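Long-range contacts in inactive Zymogen C11 Protease (Parabacteroides distasonis, PDB 6MZO), which probably hydrolyses peptide bonds as a clostripain-like (family C11) cysteine protease once activated, and is captured here as an inactive zymogen: residues E91-I96 with S148-Y153; N191-Q196 with T214-Y219. All coordinates share one frame; numbering follows the deposited sequence.

Contact 1. Residues E91-I96 with S148-Y153; sequences ETLTQI and SALSKY
L93 makes the first touch, its CD2 methyl coming 4.2 Å from CD2 of L150; the two leucine side chains cross at about a right angle and meet through one branch each. L93 also packs on Y18, which places this end of the contact against the central sheet, while L150 reaches on to I97 a turn later in helix 90-103.

T94 carries most of the remaining interface. Its CG2 methyl is anti to the carbonyl carbon (chi1 64° to OG1), which aims it at A149 on helix 143-150: it sits 3.8 Å from A149 CB and 3.5 Å from A149 O. The pair illustrates how a caspase-like alpha/beta fold of clan CD packs neighbouring helices over one face of its sheet. Helix 90-103 leads into strand 109-115, and helix 143-150 into the adjacent parallel strand 155-162, whose approach begins with the type I turn L150-Y153.

That turn brings two more side chains to T94. K152, bent at its third and fourth torsions, folds back so that NZ donates to A149 O (2.7 Å) in the carbonyl plane, on a lone pair, and its CE lies 3.9 Å from T94 CG2. K152 CG rests above the centre of one face of the Y153 ring, whose edge meets the same threonine methyl, CE2 to CG2 3.9 Å. The phenol oxygen is packed tightly, Y153 OH being 3.2 Å from T94 CB, but its hydrogen-bond partner is the carboxylate of D98, one turn further along the helix.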
# COMPACT_ATOMS: atom_id res chain seq x y z
N GLU A 91 11.76 6.49 11.78
CA GLU A 91 12.75 6.02 12.75
C GLU A 91 12.10 5.07 13.75
O GLU A 91 12.70 4.05 14.15
CB GLU A 91 13.41 7.19 13.49
CG GLU A 91 14.42 7.90 12.66
CD GLU A 91 15.09 9.02 13.43
OE1 GLU A 91 15.42 8.80 14.63
OE2 GLU A 91 15.24 10.11 12.86
N THR A 92 10.86 5.36 14.12
CA THR A 92 10.13 4.50 15.05
C THR A 92 9.83 3.19 14.38
O THR A 92 10.02 2.12 14.96
CB THR A 92 8.83 5.18 15.54
OG1 THR A 92 9.16 6.36 16.28
CG2 THR A 92 7.99 4.19 16.36
N LEU A 93 9.36 3.26 13.13
CA LEU A 93 9.08 2.05 12.40
C LEU A 93 10.30 1.14 12.32
O LEU A 93 10.19 -0.04 12.62
CB LEU A 93 8.53 2.41 11.00
CG LEU A 93 8.37 1.27 10.01
CD1 LEU A 93 7.44 0.15 10.52
CD2 LEU A 93 7.80 1.84 8.71
N THR A 94 11.48 1.68 12.00
CA THR A 94 12.61 0.74 11.86
C THR A 94 13.14 0.30 13.23
O THR A 94 13.67 -0.80 13.34
CB THR A 94 13.73 1.33 11.00
OG1 THR A 94 14.29 2.48 11.64
CG2 THR A 94 13.16 1.73 9.59
N GLN A 95 12.92 1.11 14.25
CA GLN A 95 13.22 0.70 15.64
C GLN A 95 12.42 -0.56 16.02
O GLN A 95 12.96 -1.54 16.56
CB GLN A 95 12.90 1.81 16.62
CG GLN A 95 13.08 1.36 18.06
CD GLN A 95 12.66 2.41 19.05
OE1 GLN A 95 12.64 3.61 18.73
NE2 GLN A 95 12.32 1.98 20.28
N ILE A 96 11.12 -0.55 15.69
CA ILE A 96 10.23 -1.65 15.98
C ILE A 96 10.57 -2.86 15.11
O ILE A 96 10.61 -3.99 15.61
CB ILE A 96 8.75 -1.24 15.74
CG1 ILE A 96 8.34 -0.09 16.68
CG2 ILE A 96 7.84 -2.46 15.90
CD1 ILE A 96 8.52 -0.37 18.23
N SER A 148 13.35 4.88 1.83
CA SER A 148 14.71 4.92 2.29
C SER A 148 14.86 4.13 3.60
O SER A 148 15.80 3.35 3.77
CB SER A 148 15.19 6.39 2.44
OG SER A 148 16.50 6.38 2.94
N ALA A 149 13.90 4.31 4.50
CA ALA A 149 13.98 3.68 5.82
C ALA A 149 13.91 2.16 5.69
O ALA A 149 14.65 1.47 6.40
CB ALA A 149 12.86 4.18 6.70
N LEU A 150 13.09 1.67 4.76
CA LEU A 150 12.87 0.21 4.64
C LEU A 150 13.88 -0.42 3.68
O LEU A 150 13.99 -1.65 3.62
CB LEU A 150 11.43 -0.10 4.17
CG LEU A 150 10.30 0.31 5.13
CD1 LEU A 150 8.90 -0.21 4.62
CD2 LEU A 150 10.67 -0.26 6.52
N SER A 151 14.70 0.39 3.01
CA SER A 151 15.60 -0.19 2.01
C SER A 151 16.63 -1.17 2.61
O SER A 151 17.12 -2.03 1.88
CB SER A 151 16.32 0.90 1.21
OG SER A 151 17.28 1.52 2.05
N LYS A 152 16.93 -1.08 3.92
CA LYS A 152 17.85 -2.00 4.59
C LYS A 152 17.28 -3.38 4.94
O LYS A 152 17.98 -4.24 5.52
CB LYS A 152 18.35 -1.37 5.89
CG LYS A 152 17.23 -1.06 6.93
CD LYS A 152 17.79 -0.29 8.17
CE LYS A 152 16.83 0.83 8.63
NZ LYS A 152 16.87 2.08 7.76
N TYR A 153 15.99 -3.58 4.68
CA TYR A 153 15.34 -4.86 4.95
C TYR A 153 15.02 -5.66 3.72
O TYR A 153 15.07 -5.17 2.61
CB TYR A 153 14.02 -4.67 5.70
CG TYR A 153 14.21 -3.88 6.96
CD1 TYR A 153 14.90 -4.42 8.04
CD2 TYR A 153 13.66 -2.61 7.09
CE1 TYR A 153 15.09 -3.70 9.20
CE2 TYR A 153 13.84 -1.88 8.25
CZ TYR A 153 14.55 -2.43 9.30
OH TYR A 153 14.72 -1.68 10.45

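Contact 2. Residues N191-Q196 with T214-Y219; sequences NGFPYQ and TKFYTY
The chain comes closest at P194 and F216, whose CA atoms are 6.1 Å apart where an inverse gamma turn centred on P194 runs beside helix 209-220. Around the turn, F193 and P194 both meet F216, and P194 also reaches Y219 one turn further along the helix. F193 offers a ring face to F216 in an edge-to-face pair, with centroids 4.7 Å apart and planes at 56°; F216 CD2 stands over the centre of the F193 ring. F216 attains this with CG anti to its backbone nitrogen, and I188 and I227 touch both rings. With a serine at F193, the edge of F216 would probably lose the face it points at, opening a gap beside I188 and I227.

Through I227, this packing of the turn on helix 209-220 lies over the sheet of the alpha/beta fold where strand 178-183 pairs antiparallel with 226-231, and the salt bridge from K215 to D201 adds a tie between helices 209-220 and 195-203. P194 serves both aromatics: its CD lies 3.9 Å from F216 CD2, and its CB makes a CH-pi contact with Y219, 4.1 Å from the ring centroid and 25° off the normal. Q196, bent at its second torsion, brings its amide to the same ring, NE2 being 3.2 Å from Y219 CE1, with amide and ring planes 69° apart.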
# COMPACT_ATOMS: atom_id res chain seq x y z
N ASN A 191 -12.56 -0.36 8.12
CA ASN A 191 -11.55 -1.13 8.80
C ASN A 191 -10.31 -1.25 7.92
O ASN A 191 -9.19 -1.03 8.40
CB ASN A 191 -12.09 -2.51 9.16
CG ASN A 191 -13.10 -3.01 8.16
OD1 ASN A 191 -13.60 -2.24 7.34
ND2 ASN A 191 -13.42 -4.29 8.23
N GLY A 192 -10.49 -1.52 6.64
CA GLY A 192 -9.32 -1.91 5.87
C GLY A 192 -9.40 -3.38 5.40
O GLY A 192 -10.49 -3.81 4.98
N PHE A 193 -8.26 -4.09 5.41
CA PHE A 193 -8.22 -5.45 4.90
C PHE A 193 -9.04 -6.42 5.77
O PHE A 193 -9.28 -6.17 6.97
CB PHE A 193 -6.78 -5.98 4.77
CG PHE A 193 -6.12 -5.63 3.50
CD1 PHE A 193 -5.91 -4.31 3.17
CD2 PHE A 193 -5.72 -6.66 2.61
CE1 PHE A 193 -5.23 -3.99 1.93
CE2 PHE A 193 -5.10 -6.35 1.40
CZ PHE A 193 -4.82 -5.02 1.08
N PRO A 194 -9.47 -7.55 5.18
CA PRO A 194 -10.28 -8.52 5.94
C PRO A 194 -9.35 -9.45 6.70
O PRO A 194 -9.09 -10.61 6.30
CB PRO A 194 -11.06 -9.25 4.84
CG PRO A 194 -10.08 -9.25 3.64
CD PRO A 194 -9.50 -7.79 3.72
N TYR A 195 -8.77 -8.91 7.77
CA TYR A 195 -7.76 -9.70 8.48
C TYR A 195 -8.36 -11.00 8.91
O TYR A 195 -7.64 -12.01 9.04
CB TYR A 195 -7.18 -8.92 9.71
CG TYR A 195 -6.37 -7.73 9.21
CD1 TYR A 195 -5.12 -7.95 8.65
CD2 TYR A 195 -6.92 -6.47 9.15
CE1 TYR A 195 -4.36 -6.89 8.11
CE2 TYR A 195 -6.18 -5.38 8.60
CZ TYR A 195 -4.91 -5.63 8.06
OH TYR A 195 -4.22 -4.61 7.50
N GLN A 196 -9.68 -11.04 9.14
CA GLN A 196 -10.22 -12.30 9.68
C GLN A 196 -10.19 -13.46 8.67
O GLN A 196 -10.42 -14.63 9.09
CB GLN A 196 -11.67 -12.05 10.15
CG GLN A 196 -12.68 -11.83 8.99
CD GLN A 196 -12.66 -10.46 8.33
OE1 GLN A 196 -11.93 -9.52 8.69
NE2 GLN A 196 -13.53 -10.32 7.30
N THR A 214 -7.07 -11.91 -3.29
CA THR A 214 -8.36 -12.53 -3.66
C THR A 214 -9.36 -12.48 -2.50
O THR A 214 -10.56 -12.26 -2.72
CB THR A 214 -8.24 -13.98 -4.18
OG1 THR A 214 -7.83 -14.86 -3.12
CG2 THR A 214 -7.23 -14.04 -5.28
N LYS A 215 -8.87 -12.60 -1.26
CA LYS A 215 -9.73 -12.46 -0.12
C LYS A 215 -10.24 -11.06 0.09
O LYS A 215 -11.38 -10.88 0.50
CB LYS A 215 -8.98 -12.92 1.14
CG LYS A 215 -9.25 -14.41 1.47
CD LYS A 215 -8.62 -15.44 0.50
CE LYS A 215 -8.74 -16.96 1.03
NZ LYS A 215 -8.18 -16.98 2.39
N PHE A 216 -9.38 -10.08 -0.18
CA PHE A 216 -9.82 -8.69 -0.14
C PHE A 216 -10.99 -8.44 -1.14
O PHE A 216 -12.01 -7.83 -0.76
CB PHE A 216 -8.63 -7.76 -0.49
CG PHE A 216 -9.00 -6.29 -0.48
CD1 PHE A 216 -9.69 -5.68 -1.57
CD2 PHE A 216 -8.66 -5.54 0.61
CE1 PHE A 216 -9.99 -4.30 -1.54
CE2 PHE A 216 -8.90 -4.15 0.65
CZ PHE A 216 -9.59 -3.53 -0.42
N TYR A 217 -10.80 -8.93 -2.37
CA TYR A 217 -11.90 -8.85 -3.38
C TYR A 217 -13.14 -9.60 -2.95
O TYR A 217 -14.25 -9.02 -2.99
CB TYR A 217 -11.40 -9.35 -4.75
CG TYR A 217 -12.58 -9.33 -5.74
CD1 TYR A 217 -13.12 -8.11 -6.11
CD2 TYR A 217 -13.21 -10.51 -6.15
CE1 TYR A 217 -14.24 -8.04 -6.98
CE2 TYR A 217 -14.34 -10.45 -7.01
CZ TYR A 217 -14.84 -9.22 -7.39
OH TYR A 217 -15.92 -9.20 -8.24
N THR A 218 -12.98 -10.86 -2.48
CA THR A 218 -14.17 -11.61 -2.03
C THR A 218 -14.91 -10.84 -0.92
O THR A 218 -16.15 -10.74 -0.92
CB THR A 218 -13.73 -12.99 -1.55
OG1 THR A 218 -13.21 -13.67 -2.71
CG2 THR A 218 -14.90 -13.77 -0.99
N TYR A 219 -14.17 -10.29 0.04
CA TYR A 219 -14.81 -9.57 1.11
C TYR A 219 -15.61 -8.36 0.61
O TYR A 219 -16.74 -8.14 1.08
CB TYR A 219 -13.79 -9.10 2.14
CG TYR A 219 -14.39 -8.43 3.34
CD1 TYR A 219 -15.05 -9.19 4.31
CD2 TYR A 219 -14.27 -7.06 3.53
CE1 TYR A 219 -15.56 -8.58 5.46
CE2 TYR A 219 -14.78 -6.45 4.65
CZ TYR A 219 -15.42 -7.21 5.62
OH TYR A 219 -15.94 -6.57 6.72

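Contacts 1 and 2 share no helix or strand: their centres are 26 Å apart and their nearest atoms about 13 Å, with the central sheet between them. A larger share of the touching residues is buried in contact 1, though its centre lies a little farther from the middle of the chain and its area is smaller, 221 Å² against 331 Å². Its chemistry is aliphatic, methyls against methyls with one aromatic edge and a lysine turned back on its own segment. Contact 2, near strand 226-231, which pairs antiparallel with 178-183, is aromatic: one ring pair lies inside against I227, whereas the proline-tyrosine contact reaches an exposed ring.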